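Local structure of 2-phospho-L-lactate guanylyltransferase (Methanosarcina mazei, 2I5E) at residues M35-I48 / V94-K107. The protein probably catalyses the condensation of (2S)-2-phospholactate with GTP to (2S)-lactyl-2-diphospho-5'-guanosine, a step in coenzyme F420 biosynthesis. Sequence-based numbering, arbitrary orientation.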
# COMPACT_ATOMS: atom_id res chain seq x y z
N MSE A 35 -16.79 9.51 2.93
CA MSE A 35 -15.63 9.24 2.04
C MSE A 35 -15.79 9.92 0.73
O MSE A 35 -14.84 10.52 0.27
CB MSE A 35 -15.38 7.76 1.87
CG MSE A 35 -14.74 7.16 3.11
SE MSE A 35 -14.06 5.39 2.78
CE MSE A 35 -15.69 4.31 2.43
N LEU A 36 -16.99 9.89 0.14
CA LEU A 36 -17.25 10.60 -1.14
C LEU A 36 -16.85 12.05 -1.08
O LEU A 36 -16.21 12.60 -2.02
CB LEU A 36 -18.76 10.53 -1.53
CG LEU A 36 -19.22 11.16 -2.85
CD1 LEU A 36 -18.60 10.46 -4.10
CD2 LEU A 36 -20.82 11.30 -2.97
N ASN A 37 -17.36 12.70 -0.04
CA ASN A 37 -17.16 14.12 0.16
C ASN A 37 -15.71 14.52 0.26
O ASN A 37 -15.35 15.61 -0.15
CB ASN A 37 -17.95 14.62 1.39
CG ASN A 37 -19.39 14.72 1.09
OD1 ASN A 37 -19.76 14.97 -0.05
ND2 ASN A 37 -20.22 14.47 2.06
N GLN A 38 -14.92 13.69 0.93
CA GLN A 38 -13.49 13.91 1.05
C GLN A 38 -12.75 13.76 -0.32
O GLN A 38 -11.85 14.55 -0.65
CB GLN A 38 -12.92 12.91 2.06
CG GLN A 38 -13.31 13.17 3.57
CD GLN A 38 -12.22 12.68 4.46
OE1 GLN A 38 -12.29 11.59 5.04
NE2 GLN A 38 -11.15 13.46 4.52
N VAL A 39 -13.11 12.73 -1.09
CA VAL A 39 -12.62 12.62 -2.52
C VAL A 39 -12.96 13.81 -3.40
O VAL A 39 -12.04 14.30 -4.08
CB VAL A 39 -13.08 11.33 -3.21
CG1 VAL A 39 -12.57 11.23 -4.63
CG2 VAL A 39 -12.70 10.15 -2.33
N ILE A 40 -14.22 14.28 -3.38
CA ILE A 40 -14.58 15.46 -4.13
C ILE A 40 -13.79 16.69 -3.61
O ILE A 40 -13.24 17.45 -4.37
CB ILE A 40 -16.10 15.84 -4.07
CG1 ILE A 40 -17.00 14.76 -4.67
CG2 ILE A 40 -16.32 17.19 -4.74
CD1 ILE A 40 -18.45 14.72 -4.07
N SER A 41 -13.65 16.82 -2.31
CA SER A 41 -12.77 17.89 -1.82
C SER A 41 -11.30 17.76 -2.29
O SER A 41 -10.62 18.77 -2.61
CB SER A 41 -12.84 17.96 -0.32
OG SER A 41 -11.97 19.03 0.08
N SER A 42 -10.77 16.52 -2.38
CA SER A 42 -9.41 16.45 -2.96
C SER A 42 -9.30 16.83 -4.41
O SER A 42 -8.28 17.41 -4.84
CB SER A 42 -8.72 15.14 -2.71
OG SER A 42 -8.43 15.06 -1.37
N LEU A 43 -10.32 16.49 -5.19
CA LEU A 43 -10.34 16.83 -6.60
C LEU A 43 -10.41 18.35 -6.76
O LEU A 43 -9.76 18.91 -7.64
CB LEU A 43 -11.51 16.14 -7.35
CG LEU A 43 -11.43 14.61 -7.32
CD1 LEU A 43 -12.76 13.88 -7.75
CD2 LEU A 43 -10.24 14.10 -8.14
N LYS A 44 -11.20 18.99 -5.90
CA LYS A 44 -11.36 20.41 -6.03
C LYS A 44 -10.03 21.03 -5.57
O LYS A 44 -9.45 21.84 -6.28
CB LYS A 44 -12.63 20.88 -5.28
CG LYS A 44 -13.91 20.61 -6.03
CD LYS A 44 -13.87 21.28 -7.46
CE LYS A 44 -15.16 21.94 -7.97
NZ LYS A 44 -16.30 22.14 -6.93
N GLY A 45 -9.47 20.49 -4.48
CA GLY A 45 -8.21 20.96 -3.92
C GLY A 45 -7.11 20.89 -4.94
O GLY A 45 -6.12 21.58 -4.83
N ALA A 46 -7.29 20.07 -5.96
CA ALA A 46 -6.26 19.94 -7.02
C ALA A 46 -6.58 20.83 -8.20
O ALA A 46 -5.90 20.74 -9.21
CB ALA A 46 -6.12 18.50 -7.46
N GLY A 47 -7.63 21.64 -8.07
CA GLY A 47 -8.01 22.64 -9.06
C GLY A 47 -8.76 22.05 -10.25
O GLY A 47 -8.78 22.63 -11.35
N ILE A 48 -9.38 20.88 -10.08
CA ILE A 48 -10.03 20.41 -11.23
C ILE A 48 -11.42 21.02 -11.27
O ILE A 48 -12.17 21.00 -10.27
CB ILE A 48 -9.91 18.84 -11.49
CG1 ILE A 48 -11.23 18.16 -11.46
CG2 ILE A 48 -8.69 18.12 -10.79
CD1 ILE A 48 -11.59 17.93 -12.83
N VAL A 94 -11.90 8.22 -10.50
CA VAL A 94 -11.40 7.98 -9.16
C VAL A 94 -12.49 7.31 -8.31
O VAL A 94 -13.57 7.79 -8.23
CB VAL A 94 -11.02 9.31 -8.43
CG1 VAL A 94 -10.11 9.08 -7.27
CG2 VAL A 94 -10.45 10.33 -9.29
N MSE A 95 -12.16 6.23 -7.59
CA MSE A 95 -13.10 5.62 -6.68
C MSE A 95 -13.47 6.51 -5.52
O MSE A 95 -12.66 7.27 -5.09
CB MSE A 95 -12.50 4.33 -6.20
CG MSE A 95 -12.16 3.40 -7.48
SE MSE A 95 -13.20 3.79 -9.19
CE MSE A 95 -14.08 2.59 -8.37
N ALA A 96 -14.64 6.28 -4.92
CA ALA A 96 -15.17 7.16 -3.84
C ALA A 96 -14.66 6.72 -2.44
O ALA A 96 -15.14 7.24 -1.46
CB ALA A 96 -16.65 7.10 -3.89
N ASP A 97 -13.81 5.66 -2.37
CA ASP A 97 -13.41 5.05 -1.14
C ASP A 97 -11.94 5.21 -0.80
O ASP A 97 -11.29 4.29 -0.26
CB ASP A 97 -13.84 3.56 -1.11
CG ASP A 97 -13.27 2.74 -2.22
OD1 ASP A 97 -12.61 3.32 -3.10
OD2 ASP A 97 -13.44 1.51 -2.19
N LEU A 98 -11.41 6.40 -1.16
CA LEU A 98 -10.01 6.68 -1.04
C LEU A 98 -9.83 7.89 -0.07
O LEU A 98 -9.48 8.94 -0.51
CB LEU A 98 -9.45 6.99 -2.46
CG LEU A 98 -9.74 5.91 -3.59
CD1 LEU A 98 -9.09 6.28 -4.87
CD2 LEU A 98 -9.24 4.55 -3.25
N PRO A 99 -10.07 7.70 1.23
CA PRO A 99 -9.96 8.81 2.15
C PRO A 99 -8.51 9.31 2.47
O PRO A 99 -8.36 10.33 3.15
CB PRO A 99 -10.70 8.30 3.38
CG PRO A 99 -10.30 6.86 3.41
CD PRO A 99 -10.49 6.47 1.95
N LEU A 100 -7.48 8.64 1.93
CA LEU A 100 -6.05 9.00 2.14
C LEU A 100 -5.48 9.74 0.93
O LEU A 100 -4.33 10.12 0.90
CB LEU A 100 -5.24 7.73 2.49
CG LEU A 100 -5.73 6.98 3.74
CD1 LEU A 100 -4.75 5.88 4.12
CD2 LEU A 100 -5.96 7.97 4.95
N LEU A 101 -6.32 9.92 -0.06
CA LEU A 101 -5.95 10.52 -1.30
C LEU A 101 -6.01 12.01 -1.11
O LEU A 101 -6.99 12.53 -0.52
CB LEU A 101 -6.95 10.10 -2.36
CG LEU A 101 -6.68 10.64 -3.72
CD1 LEU A 101 -5.51 9.84 -4.36
CD2 LEU A 101 -8.00 10.57 -4.53
N SER A 102 -4.95 12.67 -1.57
CA SER A 102 -4.58 14.06 -1.22
C SER A 102 -4.66 14.80 -2.53
O SER A 102 -4.69 14.21 -3.61
CB SER A 102 -3.15 14.14 -0.74
OG SER A 102 -2.26 13.83 -1.85
N PRO A 103 -4.80 16.13 -2.47
CA PRO A 103 -4.70 16.84 -3.73
C PRO A 103 -3.35 16.67 -4.39
O PRO A 103 -3.29 16.70 -5.59
CB PRO A 103 -4.90 18.31 -3.29
CG PRO A 103 -5.79 18.21 -2.05
CD PRO A 103 -5.25 17.01 -1.34
N GLU A 104 -2.28 16.51 -3.62
CA GLU A 104 -0.94 16.30 -4.17
C GLU A 104 -0.92 15.02 -4.94
O GLU A 104 -0.28 14.96 -6.00
CB GLU A 104 0.15 16.35 -3.09
CG GLU A 104 1.64 16.42 -3.68
CD GLU A 104 2.84 16.45 -2.60
OE1 GLU A 104 3.85 17.23 -2.78
OE2 GLU A 104 2.80 15.71 -1.57
N HIS A 105 -1.60 13.95 -4.44
CA HIS A 105 -1.63 12.67 -5.26
C HIS A 105 -2.37 13.00 -6.53
O HIS A 105 -1.92 12.65 -7.57
CB HIS A 105 -2.41 11.57 -4.57
CG HIS A 105 -1.85 11.18 -3.27
ND1 HIS A 105 -0.52 10.85 -3.11
CD2 HIS A 105 -2.41 11.07 -2.05
CE1 HIS A 105 -0.29 10.48 -1.86
NE2 HIS A 105 -1.41 10.67 -1.19
N ILE A 106 -3.55 13.65 -6.46
CA ILE A 106 -4.27 13.86 -7.72
C ILE A 106 -3.47 14.78 -8.77
O ILE A 106 -3.41 14.51 -10.00
CB ILE A 106 -5.88 14.12 -7.58
CG1 ILE A 106 -6.33 15.35 -8.24
CG2 ILE A 106 -6.63 13.78 -6.22
CD1 ILE A 106 -7.40 15.00 -9.09
N LYS A 107 -2.78 15.81 -8.24
CA LYS A 107 -1.90 16.66 -9.10
C LYS A 107 -0.90 15.77 -9.79
O LYS A 107 -0.81 15.85 -11.00
CB LYS A 107 -1.18 17.79 -8.28
CG LYS A 107 -2.15 18.93 -7.84
CD LYS A 107 -1.69 19.83 -6.66
CE LYS A 107 -0.27 20.47 -6.79
NZ LYS A 107 -0.15 21.98 -6.21
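Val39 pushes its two methyl branches into the loop that leaves strand 91-94, and of all residues in 35-48 and 94-107 it has the most surface buried by the contact. With CG1 anti to the backbone N (chi1 -179°), the two branches part company: CG1 faces Val94 CG1 at 4.2 Å and the carbonyl of Met95, while CG2 lies against two backbone oxygens, Ala96 O and Leu98 O, each 3.9 Å away. One turn earlier, Met35 lies along the stretch from Ala96 to Pro99; its selenium (the residue is selenomethionine) rests 3.8 Å from Pro99 CD, the two side chains running side by side in the same direction, and its CE reaches Asp97 CB. Asp97 directs OD2 elsewhere, to a salt bridge with Lys16. One turn beyond Val39, Ser42 provides the hydrogen bond of the interface, OG donating to Leu101 O at 3.0 Å. The donor stands 33° off the carbonyl plane, and the same hydroxyl packs against Pro103 CD. An alanine in place of Ser42 would remove this donor and is likely to leave Leu101 O without its mate, so that the approach to helix 103-109 is less firmly fixed. Next along, Ala46 CB presses tightly on Ile106 CG1 (3.3 Å), and the side chains of Ile48 and Ile106 cross at about a right angle, CG2 of Ile48 meeting CD1 of Ile106, while Gly47, with positive phi, ends the helix in a Schellman motif. The axes of 35-45 and 103-107 come within 8.3 Å at a crossing angle of -58°. Leu43 and Ile106 also both touch Leu92, which ties the helix pair to strand 91-94. Helix 25-45 thus packs beside the loop and helix that follow strand 91-94, which lies in the middle of the mixed sheet, parallel to 5-9 and antiparallel to 126-131, an arrangement consistent with the Rossmann-like alpha/beta nucleotidyltransferase core of the GT-A clan.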